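Local coordinates for CELL WALL surface anchor family protein (Streptococcus pneumoniae, PDB 2X9X) that forms the repeating backbone subunit of the pneumococcal pilus, a cell-wall-anchored surface fibre probably involved in adhesion, at residues K339-Q344 with D375-F380; T312-L317 with A345-A350; S134-F139 with G148-P153; N55-M60 with T138-N143. The protein carries 1 engineered substitution. All coordinates share one frame; numbering follows the deposited sequence.

Contact 1. Residues K339-Q344 with D375-F380; sequences KVDKAQ and DAQGRF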
loop_
_atom_site.group_PDB
_atom_site.type_symbol
_atom_site.label_atom_id
_atom_site.label_comp_id
_atom_site.label_asym_id
_atom_site.label_seq_id
_atom_site.Cartn_x
_atom_site.Cartn_y
_atom_site.Cartn_z
ATOM N N LYS A 339 -2.130 -32.389 0.916
ATOM C CA LYS A 339 -1.667 -32.131 -0.438
ATOM C C LYS A 339 -2.619 -31.166 -1.131
ATOM O O LYS A 339 -2.192 -30.296 -1.891
ATOM C CB LYS A 339 -1.554 -33.434 -1.232
ATOM N N VAL A 340 -3.913 -31.317 -0.861
ATOM C CA VAL A 340 -4.905 -30.423 -1.443
ATOM C C VAL A 340 -4.719 -28.994 -0.939
ATOM O O VAL A 340 -4.727 -28.044 -1.726
ATOM C CB VAL A 340 -6.342 -30.881 -1.141
ATOM C CG1 VAL A 340 -7.344 -29.855 -1.666
ATOM C CG2 VAL A 340 -6.601 -32.251 -1.746
ATOM N N ASP A 341 -4.557 -28.843 0.372
ATOM C CA ASP A 341 -4.405 -27.516 0.965
ATOM C C ASP A 341 -3.200 -26.766 0.393
ATOM O O ASP A 341 -3.296 -25.580 0.075
ATOM C CB ASP A 341 -4.298 -27.604 2.487
ATOM C CG ASP A 341 -5.628 -27.918 3.153
ATOM O OD1 ASP A 341 -6.669 -27.881 2.465
ATOM O OD2 ASP A 341 -5.626 -28.196 4.371
ATOM N N LYS A 342 -2.069 -27.459 0.273
ATOM C CA LYS A 342 -0.851 -26.862 -0.268
ATOM C C LYS A 342 -1.031 -26.455 -1.728
ATOM O O LYS A 342 -0.671 -25.344 -2.128
ATOM C CB LYS A 342 0.320 -27.840 -0.149
ATOM C CG LYS A 342 0.804 -28.065 1.271
ATOM C CD LYS A 342 1.813 -27.005 1.691
ATOM C CE LYS A 342 2.513 -27.397 2.983
ATOM N NZ LYS A 342 3.238 -28.695 2.853
ATOM N N ALA A 343 -1.579 -27.367 -2.523
ATOM C CA ALA A 343 -1.794 -27.110 -3.940
ATOM C C ALA A 343 -2.780 -25.960 -4.138
ATOM O O ALA A 343 -2.620 -25.130 -5.045
ATOM C CB ALA A 343 -2.291 -28.368 -4.637
ATOM N N GLN A 344 -3.799 -25.903 -3.284
ATOM C CA GLN A 344 -4.785 -24.835 -3.382
ATOM C C GLN A 344 -4.160 -23.495 -3.001
ATOM O O GLN A 344 -4.442 -22.470 -3.630
ATOM C CB GLN A 344 -6.015 -25.139 -2.515
ATOM C CG GLN A 344 -7.204 -24.216 -2.767
ATOM C CD GLN A 344 -7.276 -23.060 -1.786
ATOM O OE1 GLN A 344 -8.316 -22.404 -1.651
ATOM N NE2 GLN A 344 -6.179 -22.806 -1.095
ATOM N N ASP A 375 -10.376 -25.559 -0.736
ATOM C CA ASP A 375 -9.373 -26.527 -0.285
ATOM C C ASP A 375 -10.013 -27.621 0.574
ATOM O O ASP A 375 -11.238 -27.719 0.639
ATOM C CB ASP A 375 -8.184 -25.843 0.416
ATOM C CG ASP A 375 -8.550 -25.210 1.754
ATOM O OD1 ASP A 375 -9.641 -25.491 2.296
ATOM O OD2 ASP A 375 -7.719 -24.428 2.277
ATOM N N ALA A 376 -9.190 -28.451 1.209
ATOM C CA ALA A 376 -9.698 -29.590 1.973
ATOM C C ALA A 376 -10.436 -29.166 3.244
ATOM O O ALA A 376 -11.122 -29.974 3.879
ATOM C CB ALA A 376 -8.572 -30.559 2.304
ATOM N N GLN A 377 -10.280 -27.901 3.614
ATOM C CA GLN A 377 -11.030 -27.330 4.724
ATOM C C GLN A 377 -12.180 -26.482 4.193
ATOM O O GLN A 377 -12.773 -25.688 4.928
ATOM C CB GLN A 377 -10.111 -26.495 5.611
ATOM C CG GLN A 377 -8.910 -27.280 6.129
ATOM C CD GLN A 377 -7.839 -26.393 6.732
ATOM O OE1 GLN A 377 -6.654 -26.535 6.421
ATOM N NE2 GLN A 377 -8.248 -25.468 7.591
ATOM N N GLY A 378 -12.485 -26.657 2.906
ATOM C CA GLY A 378 -13.593 -25.969 2.259
ATOM C C GLY A 378 -13.332 -24.504 1.953
ATOM O O GLY A 378 -14.222 -23.795 1.464
ATOM N N ARG A 379 -12.110 -24.048 2.215
ATOM C CA ARG A 379 -11.809 -22.617 2.173
ATOM C C ARG A 379 -11.543 -22.068 0.777
ATOM O O ARG A 379 -10.870 -22.696 -0.044
ATOM C CB ARG A 379 -10.607 -22.290 3.066
ATOM C CG ARG A 379 -10.796 -22.649 4.531
ATOM C CD ARG A 379 -9.529 -22.381 5.324
ATOM N NE ARG A 379 -8.405 -23.178 4.838
ATOM C CZ ARG A 379 -7.286 -23.382 5.524
ATOM N NH1 ARG A 379 -6.316 -24.124 5.007
ATOM N NH2 ARG A 379 -7.140 -22.847 6.728
ATOM N N PHE A 380 -12.066 -20.874 0.530
ATOM C CA PHE A 380 -11.641 -20.071 -0.607
ATOM C C PHE A 380 -11.895 -18.598 -0.311
ATOM O O PHE A 380 -12.673 -18.264 0.583
ATOM C CB PHE A 380 -12.283 -20.534 -1.927
ATOM C CG PHE A 380 -13.786 -20.540 -1.922
ATOM C CD1 PHE A 380 -14.485 -21.569 -1.316
ATOM C CD2 PHE A 380 -14.497 -19.541 -2.568
ATOM C CE1 PHE A 380 -15.870 -21.587 -1.324
ATOM C CE2 PHE A 380 -15.884 -19.549 -2.581
ATOM C CZ PHE A 380 -16.571 -20.580 -1.958
HETATM O O HOH W 1 -5.123 -23.970 1.627
#
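The backbone amide of A376 donates to D341 OD1 (A376 N to D341 OD1, 2.9 Å). The oxygen is met nearly along its C-O bond, but the N-H is bent, at 138°. The same carboxylate oxygen lies against the methyl of A376 and the CB of D375. Beside it, V340 packs on the turn with its CG1 branch, 3.7 Å from A376 N. This branch meets the turn because it stands anti to the backbone N (chi1 175°). One helical turn after V340, Q344 sets CB and CG against D375 CB, the two side chains crossing at a slant. A water bridges the two segments by donating to the backbone O of D341 and to D375 OD2.

The helix 338-354 thus docks on a type I beta turn, D375 to G378, that leads into strand 379-385. D375 OD1 accepts from the amide of Q377, which makes an Asx turn, and also from the amide of R379. These two donors reach the oxygen from opposite faces of the carboxylate plane.

D375 OD2 is gripped by R379, side-on and in the guanidinium plane, with R379 NE 2.9 Å from D375 OD2 and NH1 also bonded. R379 NH2 is held in turn by T427. D341 OD1 and D375 OD2 are 3.6 Å apart, so two carboxylates lie close together. The salt bridge, the amides and the water probably offset this repulsion. D341 OD2 also lies near R379 NH1, but well out of the guanidinium plane, so only charge acts between them. Beyond the turn, F380 stacks on F283.

Contact 2. Residues T312-L317 with A345-A350; sequences TTKDAL and AAYNAA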
loop_
_atom_site.group_PDB
_atom_site.type_symbol
_atom_site.label_atom_id
_atom_site.label_comp_id
_atom_site.label_asym_id
_atom_site.label_seq_id
_atom_site.Cartn_x
_atom_site.Cartn_y
_atom_site.Cartn_z
ATOM N N THR A 312 -0.907 -23.638 -14.718
ATOM C CA THR A 312 -0.158 -24.807 -14.266
ATOM C C THR A 312 -0.465 -25.173 -12.814
ATOM O O THR A 312 -0.556 -26.352 -12.477
ATOM C CB THR A 312 1.365 -24.637 -14.463
ATOM O OG1 THR A 312 2.026 -25.884 -14.207
ATOM C CG2 THR A 312 1.915 -23.572 -13.529
ATOM N N THR A 313 -0.632 -24.170 -11.954
ATOM C CA THR A 313 -0.977 -24.459 -10.563
ATOM C C THR A 313 -2.403 -24.996 -10.468
ATOM O O THR A 313 -2.701 -25.842 -9.617
ATOM C CB THR A 313 -0.774 -23.250 -9.615
ATOM O OG1 THR A 313 -1.559 -22.135 -10.060
ATOM C CG2 THR A 313 0.698 -22.850 -9.562
ATOM N N LYS A 314 -3.284 -24.518 -11.344
ATOM C CA LYS A 314 -4.648 -25.041 -11.387
ATOM C C LYS A 314 -4.648 -26.512 -11.805
ATOM O O LYS A 314 -5.378 -27.332 -11.241
ATOM C CB LYS A 314 -5.540 -24.217 -12.327
ATOM C CG LYS A 314 -6.960 -24.757 -12.464
ATOM C CD LYS A 314 -7.745 -24.637 -11.162
ATOM C CE LYS A 314 -9.248 -24.741 -11.402
ATOM N NZ LYS A 314 -9.638 -26.038 -12.023
ATOM N N ASP A 315 -3.819 -26.850 -12.787
ATOM C CA ASP A 315 -3.708 -28.237 -13.222
ATOM C C ASP A 315 -3.236 -29.136 -12.078
ATOM O O ASP A 315 -3.777 -30.222 -11.867
ATOM C CB ASP A 315 -2.760 -28.355 -14.417
ATOM C CG ASP A 315 -3.350 -27.781 -15.691
ATOM O OD1 ASP A 315 -4.586 -27.604 -15.753
ATOM O OD2 ASP A 315 -2.579 -27.512 -16.635
ATOM N N ALA A 316 -2.228 -28.677 -11.339
ATOM C CA ALA A 316 -1.712 -29.443 -10.207
ATOM C C ALA A 316 -2.748 -29.565 -9.085
ATOM O O ALA A 316 -2.826 -30.598 -8.418
ATOM C CB ALA A 316 -0.419 -28.828 -9.685
ATOM N N LEU A 317 -3.533 -28.512 -8.875
ATOM C CA LEU A 317 -4.606 -28.543 -7.882
ATOM C C LEU A 317 -5.666 -29.566 -8.280
ATOM O O LEU A 317 -6.139 -30.347 -7.448
ATOM C CB LEU A 317 -5.231 -27.155 -7.713
ATOM C CG LEU A 317 -6.433 -27.039 -6.767
ATOM C CD1 LEU A 317 -6.125 -27.605 -5.375
ATOM C CD2 LEU A 317 -6.896 -25.590 -6.671
ATOM N N ALA A 345 -3.296 -23.512 -1.989
ATOM C CA ALA A 345 -2.610 -22.299 -1.551
ATOM C C ALA A 345 -1.672 -21.785 -2.642
ATOM O O ALA A 345 -1.555 -20.575 -2.853
ATOM C CB ALA A 345 -1.847 -22.545 -0.254
ATOM N N ALA A 346 -1.013 -22.705 -3.345
ATOM C CA ALA A 346 -0.133 -22.323 -4.452
ATOM C C ALA A 346 -0.934 -21.671 -5.574
ATOM O O ALA A 346 -0.526 -20.649 -6.131
ATOM C CB ALA A 346 0.637 -23.529 -4.975
ATOM N N TYR A 347 -2.079 -22.266 -5.899
ATOM C CA TYR A 347 -2.972 -21.709 -6.912
ATOM C C TYR A 347 -3.503 -20.340 -6.485
ATOM O O TYR A 347 -3.482 -19.381 -7.263
ATOM C CB TYR A 347 -4.128 -22.680 -7.208
ATOM C CG TYR A 347 -5.205 -22.080 -8.076
ATOM C CD1 TYR A 347 -4.963 -21.787 -9.412
ATOM C CD2 TYR A 347 -6.461 -21.791 -7.557
ATOM C CE1 TYR A 347 -5.941 -21.221 -10.211
ATOM C CE2 TYR A 347 -7.449 -21.228 -8.350
ATOM C CZ TYR A 347 -7.182 -20.945 -9.676
ATOM O OH TYR A 347 -8.160 -20.379 -10.469
ATOM N N ASN A 348 -3.966 -20.249 -5.242
ATOM C CA ASN A 348 -4.435 -18.984 -4.687
ATOM C C ASN A 348 -3.379 -17.879 -4.797
ATOM O O ASN A 348 -3.687 -16.746 -5.175
ATOM C CB ASN A 348 -4.866 -19.177 -3.230
ATOM C CG ASN A 348 -5.432 -17.913 -2.608
ATOM O OD1 ASN A 348 -6.522 -17.457 -2.968
ATOM N ND2 ASN A 348 -4.702 -17.351 -1.652
ATOM N N ALA A 349 -2.134 -18.215 -4.473
ATOM C CA ALA A 349 -1.037 -17.257 -4.562
ATOM C C ALA A 349 -0.802 -16.816 -6.008
ATOM O O ALA A 349 -0.571 -15.633 -6.272
ATOM C CB ALA A 349 0.227 -17.846 -3.962
ATOM N N ALA A 350 -0.874 -17.759 -6.945
ATOM C CA ALA A 350 -0.691 -17.433 -8.364
ATOM C C ALA A 350 -1.812 -16.531 -8.871
ATOM O O ALA A 350 -1.577 -15.614 -9.667
ATOM C CB ALA A 350 -0.612 -18.702 -9.204
#
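T313 and Y347 lie where two antiparallel helical segments come together, their axes 8.6 Å apart at an angle of 159°, with the two CA atoms 5.0 Å from each other. Y347 contributes the largest share of the contact. With CG anti to the backbone N (chi1 171°), the ring reaches the surface of 312-317 between T313, K314 and L317.

T313 OG1 meets the ring at its edge, in plane, 3.5 Å from Y347 CD1. The same oxygen touches Y347 CA and the methyl of A350. Its hydrogen bond goes back to L309 O in its own helix, so its contact with the tyrosine is packing. K314 runs side by side with Y347. Its CB touches Y347 CE1, and the bend at chi2 carries CD over one face of the ring. K314 CD lies 4.2 Å from the ring centroid and 19° off the normal, a CH-pi contact. The ammonium passes on to salt bridges with D318 and E282. L317 crosses the tyrosine at about a right angle, with L317 CD2 3.9 Å from Y347 CD2. The phenol OH is tied to K371 O, which anchors the far end of the ring.

The helices 304-325 and 338-354 form an antiparallel pair beside strand 372-373. V373 of that strand touches K314, L317 and Y347. L317 also reaches A343 and Q344 of helix 338-354, while Y347 packs on V310 and A350 on L309, both of helix 304-325.

Contact 3. Residues S134-F139 with G148-P153; sequences SNDVTF and GNTPKP. With NA (sodium ion), chain C.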
loop_
_atom_site.group_PDB
_atom_site.type_symbol
_atom_site.label_atom_id
_atom_site.label_comp_id
_atom_site.label_asym_id
_atom_site.label_seq_id
_atom_site.Cartn_x
_atom_site.Cartn_y
_atom_site.Cartn_z
ATOM N N SER A 134 0.051 3.947 1.852
ATOM C CA SER A 134 0.205 5.388 1.983
ATOM C C SER A 134 1.476 5.913 1.334
ATOM O O SER A 134 2.483 5.206 1.224
ATOM C CB SER A 134 0.210 5.775 3.465
ATOM O OG SER A 134 0.239 7.182 3.621
ATOM N N ASN A 135 1.428 7.170 0.917
ATOM C CA ASN A 135 2.647 7.876 0.568
ATOM C C ASN A 135 3.046 8.768 1.741
ATOM O O ASN A 135 2.430 8.710 2.809
ATOM C CB ASN A 135 2.448 8.698 -0.698
ATOM C CG ASN A 135 1.574 9.902 -0.470
ATOM O OD1 ASN A 135 0.456 9.833 0.035
ATOM N N ASP A 136 4.073 9.587 1.546
ATOM C CA ASP A 136 4.661 10.348 2.642
ATOM C C ASP A 136 5.561 11.437 2.065
ATOM O O ASP A 136 6.706 11.177 1.698
ATOM C CB ASP A 136 5.464 9.402 3.552
ATOM C CG ASP A 136 6.041 10.102 4.759
ATOM O OD1 ASP A 136 6.013 11.336 4.770
ATOM O OD2 ASP A 136 6.527 9.439 5.701
ATOM N N VAL A 137 5.038 12.655 1.979
ATOM C CA VAL A 137 5.768 13.771 1.390
ATOM C C VAL A 137 6.378 14.681 2.447
ATOM O O VAL A 137 5.761 14.953 3.468
ATOM C CB VAL A 137 4.846 14.622 0.493
ATOM C CG1 VAL A 137 5.517 15.944 0.128
ATOM C CG2 VAL A 137 4.454 13.847 -0.754
ATOM N N THR A 138 7.590 15.155 2.198
ATOM C CA THR A 138 8.188 16.165 3.058
ATOM C C THR A 138 8.704 17.284 2.160
ATOM O O THR A 138 9.217 17.023 1.070
ATOM C CB THR A 138 9.326 15.586 3.929
ATOM O OG1 THR A 138 8.837 14.455 4.670
ATOM C CG2 THR A 138 9.842 16.635 4.907
ATOM N N PHE A 139 8.528 18.529 2.598
ATOM C CA PHE A 139 9.067 19.680 1.880
ATOM C C PHE A 139 10.197 20.272 2.701
ATOM O O PHE A 139 9.981 20.764 3.812
ATOM C CB PHE A 139 7.979 20.733 1.611
ATOM C CG PHE A 139 8.488 21.982 0.926
ATOM C CD1 PHE A 139 9.052 21.919 -0.338
ATOM C CD2 PHE A 139 8.387 23.222 1.544
ATOM C CE1 PHE A 139 9.514 23.066 -0.970
ATOM C CE2 PHE A 139 8.848 24.374 0.916
ATOM C CZ PHE A 139 9.411 24.293 -0.342
ATOM N N GLY A 148 17.735 17.820 3.926
ATOM C CA GLY A 148 16.667 16.981 4.440
ATOM C C GLY A 148 15.811 16.342 3.354
ATOM O O GLY A 148 15.756 16.818 2.217
ATOM N N ASN A 149 15.134 15.259 3.714
ATOM C CA ASN A 149 14.216 14.582 2.811
ATOM C C ASN A 149 13.197 13.762 3.605
ATOM O O ASN A 149 13.120 13.881 4.826
ATOM C CB ASN A 149 14.993 13.701 1.840
ATOM C CG ASN A 149 15.951 12.783 2.552
ATOM O OD1 ASN A 149 15.567 12.094 3.491
ATOM N ND2 ASN A 149 17.208 12.776 2.120
ATOM N N THR A 150 12.425 12.926 2.917
ATOM C CA THR A 150 11.300 12.235 3.549
ATOM C C THR A 150 11.687 10.840 4.061
ATOM O O THR A 150 12.594 10.211 3.521
ATOM C CB THR A 150 10.100 12.136 2.571
ATOM O OG1 THR A 150 8.875 12.033 3.307
ATOM C CG2 THR A 150 10.242 10.935 1.635
ATOM N N PRO A 151 11.012 10.356 5.119
ATOM C CA PRO A 151 11.346 9.018 5.623
ATOM C C PRO A 151 11.113 7.917 4.588
ATOM O O PRO A 151 10.222 8.024 3.734
ATOM C CB PRO A 151 10.385 8.842 6.806
ATOM C CG PRO A 151 10.142 10.244 7.282
ATOM C CD PRO A 151 10.081 11.062 6.017
ATOM N N LYS A 152 11.927 6.868 4.663
ATOM C CA LYS A 152 11.750 5.681 3.831
ATOM C C LYS A 152 11.213 4.560 4.709
ATOM O O LYS A 152 11.861 4.169 5.676
ATOM C CB LYS A 152 13.082 5.249 3.200
ATOM C CG LYS A 152 13.568 6.127 2.042
ATOM C CD LYS A 152 14.099 7.467 2.536
ATOM C CE LYS A 152 14.535 8.365 1.387
ATOM N NZ LYS A 152 14.882 9.727 1.892
ATOM N N PRO A 153 10.022 4.037 4.380
ATOM C CA PRO A 153 9.435 2.981 5.218
ATOM C C PRO A 153 10.184 1.654 5.074
ATOM O O PRO A 153 10.776 1.378 4.027
ATOM C CB PRO A 153 7.997 2.868 4.693
ATOM C CG PRO A 153 8.051 3.398 3.295
ATOM C CD PRO A 153 9.175 4.391 3.227
HETATM NA NA NA C . 4.895 13.542 5.353
HETATM O O HOH W 2 7.699 7.239 4.688
#
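A chi1 of -154° swings T150 OG1 away from the backbone N and toward strand 133-142. At chi1 -55° T138 OG1 lies opposite the carbonyl carbon, where it meets T150 OG1. T150 OG1 donates to D136 O at 2.8 Å, from well above the carbonyl plane rather than on a lone pair. T138 OG1 and T150 OG1 are also 2.8 Å apart, probably hydrogen-bonded.

P151 crosses the D136 side chain at about a right angle, with P151 CD 3.9 Å from D136 OD2; CD also touches T138 OG1. A water donates to both D136 OD2 and P151 O.

D136 divides its carboxylate between two tasks. D136 OD1 binds the sodium ion at 2.5 Å, and OD2 forms a salt bridge with K219. V137 O binds the metal at the same distance, and D255 and E258 complete the protein ligands. N135 is covalently linked through CG to K10 NZ, an isopeptide bond of the kind that strengthens Gram-positive pilins.

Three acidic side chains meet at one monovalent cation. Sodium and K219 would partly offset this charge, so D136 probably stays ionised. Its carboxylate serves these cations, while D136 O takes the direct bond from T150.

Contact 4. Residues N55-M60 with T138-N143; sequences NWSDRM and TFNYGN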
loop_
_atom_site.group_PDB
_atom_site.type_symbol
_atom_site.label_atom_id
_atom_site.label_comp_id
_atom_site.label_asym_id
_atom_site.label_seq_id
_atom_site.Cartn_x
_atom_site.Cartn_y
_atom_site.Cartn_z
ATOM N N ASN A 55 12.927 21.596 -1.909
ATOM C CA ASN A 55 12.926 20.190 -2.303
ATOM C C ASN A 55 11.702 19.436 -1.786
ATOM O O ASN A 55 11.341 19.549 -0.615
ATOM C CB ASN A 55 14.190 19.490 -1.790
ATOM C CG ASN A 55 15.459 19.996 -2.454
ATOM O OD1 ASN A 55 15.417 20.814 -3.375
ATOM N ND2 ASN A 55 16.603 19.501 -1.989
ATOM N N TRP A 56 11.072 18.658 -2.660
ATOM C CA TRP A 56 9.994 17.768 -2.251
ATOM C C TRP A 56 10.440 16.321 -2.413
ATOM O O TRP A 56 11.079 15.967 -3.401
ATOM C CB TRP A 56 8.750 17.987 -3.108
ATOM C CG TRP A 56 8.094 19.329 -2.974
ATOM C CD1 TRP A 56 7.000 19.636 -2.213
ATOM C CD2 TRP A 56 8.460 20.536 -3.655
ATOM N NE1 TRP A 56 6.672 20.963 -2.370
ATOM C CE2 TRP A 56 7.556 21.538 -3.247
ATOM C CE3 TRP A 56 9.475 20.870 -4.557
ATOM C CZ2 TRP A 56 7.626 22.851 -3.722
ATOM C CZ3 TRP A 56 9.548 22.175 -5.025
ATOM C CH2 TRP A 56 8.629 23.149 -4.602
ATOM N N SER A 57 10.096 15.479 -1.451
ATOM C CA SER A 57 10.375 14.061 -1.590
ATOM C C SER A 57 9.203 13.233 -1.099
ATOM O O SER A 57 8.542 13.592 -0.117
ATOM C CB SER A 57 11.671 13.683 -0.875
ATOM O OG SER A 57 11.666 14.123 0.465
ATOM N N ASP A 58 8.925 12.146 -1.814
ATOM C CA ASP A 58 7.816 11.260 -1.481
ATOM C C ASP A 58 8.288 9.814 -1.519
ATOM O O ASP A 58 9.036 9.422 -2.417
ATOM C CB ASP A 58 6.660 11.451 -2.470
ATOM C CG ASP A 58 5.356 10.840 -1.974
ATOM O OD1 ASP A 58 5.355 10.229 -0.889
ATOM O OD2 ASP A 58 4.326 10.969 -2.670
ATOM N N ARG A 59 7.858 9.031 -0.537
ATOM C CA ARG A 59 8.129 7.602 -0.510
ATOM C C ARG A 59 6.849 6.886 -0.122
ATOM O O ARG A 59 6.094 7.367 0.727
ATOM C CB ARG A 59 9.233 7.266 0.494
ATOM C CG ARG A 59 10.626 7.727 0.079
ATOM C CD ARG A 59 11.077 7.053 -1.212
ATOM N NE ARG A 59 12.468 7.367 -1.533
ATOM C CZ ARG A 59 12.872 8.506 -2.090
ATOM N NH1 ARG A 59 11.991 9.450 -2.400
ATOM N NH2 ARG A 59 14.160 8.698 -2.345
HETATM N N MSE A 60 6.617 5.731 -0.734
HETATM C CA MSE A 60 5.360 5.017 -0.561
HETATM C C MSE A 60 5.539 3.602 -0.034
HETATM O O MSE A 60 6.557 2.962 -0.274
HETATM C CB MSE A 60 4.634 4.953 -1.894
HETATM C CG MSE A 60 4.458 6.304 -2.531
HETATM SE SE MSE A 60 3.680 6.115 -4.277
HETATM C CE MSE A 60 3.447 7.994 -4.734
ATOM N N THR A 138 7.590 15.155 2.198
ATOM C CA THR A 138 8.188 16.165 3.058
ATOM C C THR A 138 8.704 17.284 2.160
ATOM O O THR A 138 9.217 17.023 1.070
ATOM C CB THR A 138 9.326 15.586 3.929
ATOM O OG1 THR A 138 8.837 14.455 4.670
ATOM C CG2 THR A 138 9.842 16.635 4.907
ATOM N N PHE A 139 8.528 18.529 2.598
ATOM C CA PHE A 139 9.067 19.680 1.880
ATOM C C PHE A 139 10.197 20.272 2.701
ATOM O O PHE A 139 9.981 20.764 3.812
ATOM C CB PHE A 139 7.979 20.733 1.611
ATOM C CG PHE A 139 8.488 21.982 0.926
ATOM C CD1 PHE A 139 9.052 21.919 -0.338
ATOM C CD2 PHE A 139 8.387 23.222 1.544
ATOM C CE1 PHE A 139 9.514 23.066 -0.970
ATOM C CE2 PHE A 139 8.848 24.374 0.916
ATOM C CZ PHE A 139 9.411 24.293 -0.342
ATOM N N ASN A 140 11.403 20.211 2.146
ATOM C CA ASN A 140 12.601 20.672 2.826
ATOM C C ASN A 140 13.101 21.941 2.146
ATOM O O ASN A 140 13.342 21.943 0.942
ATOM C CB ASN A 140 13.659 19.567 2.796
ATOM C CG ASN A 140 13.155 18.271 3.416
ATOM O OD1 ASN A 140 13.276 18.063 4.621
ATOM N ND2 ASN A 140 12.575 17.398 2.594
ATOM N N TYR A 141 13.237 23.016 2.916
ATOM C CA TYR A 141 13.519 24.330 2.352
ATOM C C TYR A 141 14.295 25.189 3.342
ATOM O O TYR A 141 14.466 24.819 4.502
ATOM C CB TYR A 141 12.202 25.039 2.021
ATOM C CG TYR A 141 11.504 25.585 3.250
ATOM C CD1 TYR A 141 10.809 24.743 4.110
ATOM C CD2 TYR A 141 11.555 26.941 3.558
ATOM C CE1 TYR A 141 10.180 25.235 5.240
ATOM C CE2 TYR A 141 10.928 27.444 4.685
ATOM C CZ TYR A 141 10.244 26.586 5.523
ATOM O OH TYR A 141 9.626 27.079 6.647
ATOM N N GLY A 142 14.762 26.342 2.881
ATOM C CA GLY A 142 15.396 27.300 3.762
ATOM C C GLY A 142 16.257 28.274 2.989
ATOM O O GLY A 142 16.443 28.115 1.783
ATOM N N ASN A 143 16.770 29.288 3.681
ATOM C CA ASN A 143 17.653 30.269 3.062
ATOM C C ASN A 143 19.080 29.743 2.904
ATOM O O ASN A 143 19.895 30.335 2.194
ATOM C CB ASN A 143 17.648 31.576 3.857
ATOM C CG ASN A 143 16.303 32.276 3.821
ATOM O OD1 ASN A 143 15.428 31.928 3.028
ATOM N ND2 ASN A 143 16.133 33.272 4.680
HETATM O O HOH W 3 12.620 16.632 0.163
#
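N55 O accepts the amide of N140 at 2.8 Å, N140 N to N55 O, and a water adds a weak second bond to this carbonyl. N55 N returns a bond to N140 O. Two residues along the strand, at the next hydrogen-bonded pair, S57 N bonds T138 O and T138 N bonds S57 O, at 3.1 and 3.0 Å. Between these hydrogen-bonded pairs sits the non-hydrogen-bonded pair W56 and F139. The two strand segments run antiparallel, at 160°, with axes 4.8 Å apart.

W56 and F139 point the same way from the sheet and lie side by side. F139 CD1 rests over one face of the indole, toward its rim, 3.3 Å from W56 CE2. The planes are 35° apart, so the rings overlap obliquely. F139 reaches the indole because its CG is anti to the backbone N (chi1 177°). T43 accepts from W56 NE1, which fixes the rotation of the indole. V115 and I117 of strand 113-123 also pack against it.

N55, S57, T138 and N140 occupy the other side of the sheet. Here the water sits 2.7 Å from S57 OG, between two side chains that meet only loosely, S57 OG 4.0 Å from N140 ND2.

The W56 side chain is thus buried between two sheets: strands 53-59 and 133-142 belong to one, and strand 113-123 to the other. This is the sandwich packing expected of a Cna-B-like pilin domain.

In the fold
The contacts form two groups on opposite sides of the chain's centre. Contacts 3 and 4 are 7 Å apart, centre to centre, and share T138 and F139 on strand 133-142. D136 N of contact 3 lies 2.8 Å from D58 OD1 of contact 4, a probable hydrogen bond. The sodium ion belongs to contact 3, and the T138 side chain is about 4 Å from it. Contacts 1 and 2 both use helix 338-354, with centres 10 Å apart, and L317 CD1 packs 3.6 Å from Q344 N. Contacts 1 and 3 are about 41 Å apart, centre to centre, though both reach one branched sheet through strands 379-385 and 133-142.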